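Local coordinates for protein uncharacterized HTH-type transcriptional regulator YydK (Bacillus subtilis subsp. subtilis, PDB 3BWG) that probably binds DNA through an N-terminal winged helix-turn-helix of the GntR family and regulates transcription, with a UTRA domain following it, at residues I123-R128 against E141-K146; S147-L152 against H163-G168. All blocks are in the same frame, centred on the assembly; numbering follows the deposited sequence.

Following the chain from the N terminus, both contacts fall in the UTRA domain. Contact 1 comes first: strand 123-132 turns back into strand 135-145, so pairing 123-128 with 141-146 closes a beta hairpin across 12 intervening residues, between strands 95-105 and 215-224 of an antiparallel sheet. Contact 2 opens at the very next residue, S147. Its loop 147-152 is met again by helix 161-167, closing a second excursion of 10 residues that includes helix 154-157. The two therefore stand in series, neither nested nor crossed, with centres about 12 Å apart. Y124 bridges them, its OH atom lying 3.3 Å from CA of Y151, so strand 123-132 and the loop of contact 2 touch directly.

Contact 1. Residues I123-R128 against E141-K146; sequences IYYVKR and ESYYTK. With EDO (1,2-ethanediol), chain H.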
# COMPACT_ATOMS: atom_id res chain seq x y z
N ILE B 123 -1.36 -4.56 28.64
CA ILE B 123 -0.87 -4.90 27.31
C ILE B 123 0.39 -5.74 27.48
O ILE B 123 1.02 -5.63 28.55
CB ILE B 123 -0.65 -3.64 26.39
CG1 ILE B 123 0.27 -2.57 27.02
CG2 ILE B 123 -2.00 -2.98 26.08
CD1 ILE B 123 1.76 -2.65 26.64
N TYR B 124 0.71 -6.60 26.50
CA TYR B 124 2.08 -7.09 26.32
C TYR B 124 2.91 -6.05 25.60
O TYR B 124 2.49 -5.56 24.55
CB TYR B 124 2.14 -8.35 25.47
CG TYR B 124 1.95 -9.56 26.27
CD1 TYR B 124 0.73 -10.25 26.25
CD2 TYR B 124 2.95 -10.00 27.11
CE1 TYR B 124 0.54 -11.38 27.01
CE2 TYR B 124 2.77 -11.13 27.92
CZ TYR B 124 1.58 -11.81 27.86
OH TYR B 124 1.42 -12.92 28.65
N TYR B 125 4.10 -5.76 26.12
CA TYR B 125 4.96 -4.78 25.48
C TYR B 125 6.16 -5.47 24.91
O TYR B 125 6.82 -6.23 25.61
CB TYR B 125 5.42 -3.73 26.51
CG TYR B 125 6.52 -2.82 26.04
CD1 TYR B 125 6.24 -1.74 25.20
CD2 TYR B 125 7.86 -3.01 26.46
CE1 TYR B 125 7.23 -0.91 24.77
CE2 TYR B 125 8.87 -2.14 26.04
CZ TYR B 125 8.53 -1.10 25.18
OH TYR B 125 9.46 -0.19 24.72
N VAL B 126 6.48 -5.20 23.65
CA VAL B 126 7.70 -5.77 23.09
C VAL B 126 8.63 -4.74 22.47
O VAL B 126 8.18 -3.78 21.83
CB VAL B 126 7.48 -7.10 22.25
CG1 VAL B 126 6.04 -7.57 22.27
CG2 VAL B 126 8.15 -7.09 20.87
N LYS B 127 9.91 -4.88 22.76
CA LYS B 127 10.91 -4.01 22.22
C LYS B 127 11.95 -4.95 21.58
O LYS B 127 12.47 -5.86 22.26
CB LYS B 127 11.54 -3.17 23.33
CG LYS B 127 12.59 -2.18 22.80
CD LYS B 127 13.49 -1.56 23.89
CE LYS B 127 12.78 -0.39 24.56
NZ LYS B 127 13.72 0.21 25.58
N ARG B 128 12.20 -4.79 20.28
CA ARG B 128 13.11 -5.70 19.59
C ARG B 128 13.81 -5.06 18.40
O ARG B 128 13.29 -4.12 17.75
CB ARG B 128 12.41 -7.02 19.23
CG ARG B 128 11.46 -6.99 18.05
CD ARG B 128 10.68 -8.28 17.91
NE ARG B 128 9.60 -8.05 16.95
CZ ARG B 128 8.94 -8.99 16.27
NH1 ARG B 128 9.23 -10.28 16.44
NH2 ARG B 128 8.00 -8.62 15.42
N GLU B 141 8.86 -1.11 18.69
CA GLU B 141 8.14 -1.25 19.93
C GLU B 141 6.75 -1.61 19.49
O GLU B 141 6.18 -0.95 18.60
CB GLU B 141 8.10 0.08 20.69
CG GLU B 141 9.38 0.46 21.41
CD GLU B 141 9.24 1.81 22.15
OE1 GLU B 141 9.00 1.83 23.38
OE2 GLU B 141 9.35 2.86 21.47
N SER B 142 6.20 -2.68 20.09
CA SER B 142 4.80 -2.98 19.86
C SER B 142 4.03 -3.27 21.13
O SER B 142 4.59 -3.61 22.17
CB SER B 142 4.62 -4.07 18.82
OG SER B 142 5.60 -5.04 19.00
N TYR B 143 2.71 -3.10 21.03
CA TYR B 143 1.85 -3.21 22.17
C TYR B 143 0.66 -4.05 21.79
O TYR B 143 -0.04 -3.72 20.87
CB TYR B 143 1.34 -1.83 22.57
CG TYR B 143 2.39 -0.75 22.70
CD1 TYR B 143 2.83 -0.33 23.96
CD2 TYR B 143 2.91 -0.12 21.57
CE1 TYR B 143 3.77 0.70 24.07
CE2 TYR B 143 3.85 0.88 21.67
CZ TYR B 143 4.28 1.29 22.92
OH TYR B 143 5.22 2.29 23.01
N TYR B 144 0.41 -5.10 22.55
CA TYR B 144 -0.68 -6.04 22.26
C TYR B 144 -1.65 -6.06 23.38
O TYR B 144 -1.26 -6.24 24.51
CB TYR B 144 -0.10 -7.45 22.10
CG TYR B 144 0.88 -7.52 20.99
CD1 TYR B 144 0.52 -8.03 19.72
CD2 TYR B 144 2.17 -7.08 21.18
CE1 TYR B 144 1.46 -8.07 18.69
CE2 TYR B 144 3.09 -7.11 20.18
CZ TYR B 144 2.74 -7.60 18.95
OH TYR B 144 3.73 -7.59 18.01
N THR B 145 -2.94 -5.92 23.07
CA THR B 145 -4.01 -6.00 24.08
C THR B 145 -4.00 -7.38 24.69
O THR B 145 -4.22 -8.33 23.98
CB THR B 145 -5.40 -5.69 23.48
OG1 THR B 145 -5.34 -4.42 22.82
CG2 THR B 145 -6.47 -5.63 24.58
N LYS B 146 -3.73 -7.48 25.98
CA LYS B 146 -3.53 -8.77 26.66
C LYS B 146 -4.80 -9.66 26.74
O LYS B 146 -4.71 -10.88 26.70
CB LYS B 146 -2.91 -8.54 28.05
CG LYS B 146 -2.37 -9.81 28.65
CD LYS B 146 -1.47 -9.60 29.80
CE LYS B 146 -1.19 -10.91 30.50
NZ LYS B 146 -2.40 -11.45 31.23
C1 EDO H . 10.40 2.76 16.86
O1 EDO H . 11.35 3.79 16.60
C2 EDO H . 10.44 2.48 18.34
O2 EDO H . 9.78 3.57 18.99
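The Y125 and Y143 rings lie side by side on one hairpin face, an oblique pair with planes at 57° and centroids 5.5 Å apart. OE1 of E141 sits at the in-plane edge of the Y125 ring and accepts a 2.5 Å bond from Y125 OH, unusually short and to be read with caution; ring and carboxylate are turned almost perpendicular. The other oxygen, OE2, takes a 2.6 Å bond from O2 of a 1,2-ethanediol, probably from the crystallisation liquor, which also bonds S222 OG. I123 CD1 meets the edge of the Y143 ring at CD1, 3.7 Å away, brought there by a chi1 of 54° that sets CG1 between backbone N and carbonyl carbon. On the other face, Y144 has Y124 O at its ring edge, and its CE2 lies 3.6 Å from V126 CG1. K146 passes obliquely by the Y124 ring, CG to CE1 3.7 Å. Reciprocal backbone bonds join Y124 with Y144 and V126 with S142, V126 N to S142 O (2.9 Å) being straightest. Alternating hydrogen-bonded and non-hydrogen-bonded pairs and axes at 161° show antiparallel pairing, and the short turn between strands 123-132 and 135-145 makes it a beta hairpin of the UTRA-domain sheet.

Contact 2. Residues S147-L152 against H163-G168; sequences SIVTYL and HYIREG
Y164 of helix 161-167 reaches across to Y151 and L152, a loop-on-helix packing within the UTRA domain that sets helix 161-167 against the loop following strand 135-145. Along the helix, Y164 makes the larger part of the contact. A chi1 of 158° swings the ring away from its own backbone N and out to the loop: its OH comes 2.7 Å from the carbonyl O of Y151, a weak hydrogen bond. The ring crosses L152 obliquely, CE2 lying 3.8 Å from L152 CD2, while V149 CG1 stands farther off near the ring plane. Replacing Y164 by an alanine would probably leave the Y151 carbonyl without this hydroxyl and open a gap beside L152 CD2. The following residue, I165, is buried; its side chain crosses that of V149 at about a right angle, CD1 lying 4.2 Å from V149 CG2, and it also packs on F216 of strand 215-224 and I173 of strand 173-184, which places this side of the helix against the sheet. Farther along, E167 N bonds to H163 O, and G168 N repeats the step one residue on, reaching back one turn to Y164 O at 2.6 Å.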
# COMPACT_ATOMS: atom_id res chain seq x y z
N SER B 147 -5.98 -9.05 26.82
CA SER B 147 -7.20 -9.83 26.91
C SER B 147 -7.52 -10.44 25.54
O SER B 147 -8.31 -11.36 25.43
CB SER B 147 -8.35 -9.00 27.44
OG SER B 147 -8.62 -7.90 26.61
N ILE B 148 -6.86 -9.93 24.49
CA ILE B 148 -6.90 -10.55 23.16
C ILE B 148 -5.70 -11.52 22.96
O ILE B 148 -5.89 -12.69 22.69
CB ILE B 148 -6.91 -9.48 22.03
CG1 ILE B 148 -8.12 -8.54 22.23
CG2 ILE B 148 -6.92 -10.21 20.64
CD1 ILE B 148 -8.27 -7.41 21.19
N VAL B 149 -4.48 -11.02 23.08
CA VAL B 149 -3.26 -11.84 22.89
C VAL B 149 -2.84 -12.27 24.28
O VAL B 149 -2.17 -11.53 25.01
CB VAL B 149 -2.15 -11.02 22.22
CG1 VAL B 149 -0.94 -11.88 22.01
CG2 VAL B 149 -2.67 -10.37 20.90
N THR B 150 -3.32 -13.43 24.67
CA THR B 150 -3.46 -13.68 26.10
C THR B 150 -2.14 -14.08 26.75
O THR B 150 -1.98 -13.89 27.96
CB THR B 150 -4.55 -14.72 26.41
OG1 THR B 150 -4.43 -15.80 25.48
CG2 THR B 150 -5.96 -14.08 26.33
N TYR B 151 -1.24 -14.66 25.96
CA TYR B 151 0.10 -15.00 26.42
C TYR B 151 1.13 -14.86 25.29
O TYR B 151 0.86 -15.19 24.13
CB TYR B 151 0.14 -16.42 27.00
CG TYR B 151 1.48 -16.78 27.64
CD1 TYR B 151 1.88 -16.22 28.88
CD2 TYR B 151 2.36 -17.64 26.98
CE1 TYR B 151 3.13 -16.56 29.44
CE2 TYR B 151 3.58 -18.00 27.53
CZ TYR B 151 3.97 -17.45 28.74
OH TYR B 151 5.20 -17.82 29.26
N LEU B 152 2.31 -14.33 25.65
CA LEU B 152 3.45 -14.23 24.76
C LEU B 152 4.69 -14.70 25.51
O LEU B 152 4.79 -14.56 26.73
CB LEU B 152 3.65 -12.77 24.24
CG LEU B 152 2.63 -12.22 23.22
CD1 LEU B 152 2.85 -10.68 22.88
CD2 LEU B 152 2.65 -13.09 21.97
N HIS B 163 2.18 -15.22 13.20
CA HIS B 163 2.06 -16.66 13.09
C HIS B 163 1.43 -17.31 14.31
O HIS B 163 0.55 -18.13 14.13
CB HIS B 163 3.38 -17.37 12.72
CG HIS B 163 3.19 -18.85 12.49
ND1 HIS B 163 2.72 -19.35 11.29
CD2 HIS B 163 3.32 -19.91 13.32
CE1 HIS B 163 2.62 -20.67 11.39
NE2 HIS B 163 2.96 -21.03 12.61
N TYR B 164 1.87 -16.97 15.52
CA TYR B 164 1.32 -17.56 16.75
C TYR B 164 -0.14 -17.15 16.94
O TYR B 164 -0.98 -17.94 17.37
CB TYR B 164 2.17 -17.15 17.97
CG TYR B 164 1.48 -17.23 19.32
CD1 TYR B 164 1.20 -18.48 19.95
CD2 TYR B 164 1.11 -16.04 20.00
CE1 TYR B 164 0.54 -18.53 21.22
CE2 TYR B 164 0.45 -16.07 21.24
CZ TYR B 164 0.17 -17.31 21.86
OH TYR B 164 -0.45 -17.28 23.13
N ILE B 165 -0.41 -15.90 16.60
CA ILE B 165 -1.72 -15.31 16.77
C ILE B 165 -2.74 -16.08 15.95
O ILE B 165 -3.80 -16.40 16.47
CB ILE B 165 -1.67 -13.81 16.42
CG1 ILE B 165 -0.83 -13.13 17.51
CG2 ILE B 165 -3.11 -13.22 16.32
CD1 ILE B 165 -0.77 -11.62 17.41
N ARG B 166 -2.38 -16.38 14.70
CA ARG B 166 -3.26 -17.07 13.76
C ARG B 166 -3.32 -18.53 14.17
O ARG B 166 -4.40 -19.06 14.46
CB ARG B 166 -2.75 -16.98 12.31
CG ARG B 166 -2.75 -15.58 11.64
CD ARG B 166 -2.14 -15.65 10.17
NE ARG B 166 -0.71 -15.26 10.06
CZ ARG B 166 0.31 -16.06 9.70
NH1 ARG B 166 0.12 -17.36 9.42
NH2 ARG B 166 1.55 -15.57 9.63
N GLU B 167 -2.14 -19.15 14.23
CA GLU B 167 -2.00 -20.58 14.36
C GLU B 167 -2.27 -21.05 15.78
O GLU B 167 -3.01 -21.99 15.95
CB GLU B 167 -0.62 -21.03 13.88
CG GLU B 167 -0.66 -22.25 12.98
CD GLU B 167 -1.49 -22.06 11.70
OE1 GLU B 167 -1.24 -21.10 10.93
OE2 GLU B 167 -2.40 -22.89 11.46
N GLY B 168 -1.73 -20.36 16.77
CA GLY B 168 -1.77 -20.82 18.15
C GLY B 168 -2.96 -20.31 18.92
O GLY B 168 -3.58 -21.07 19.66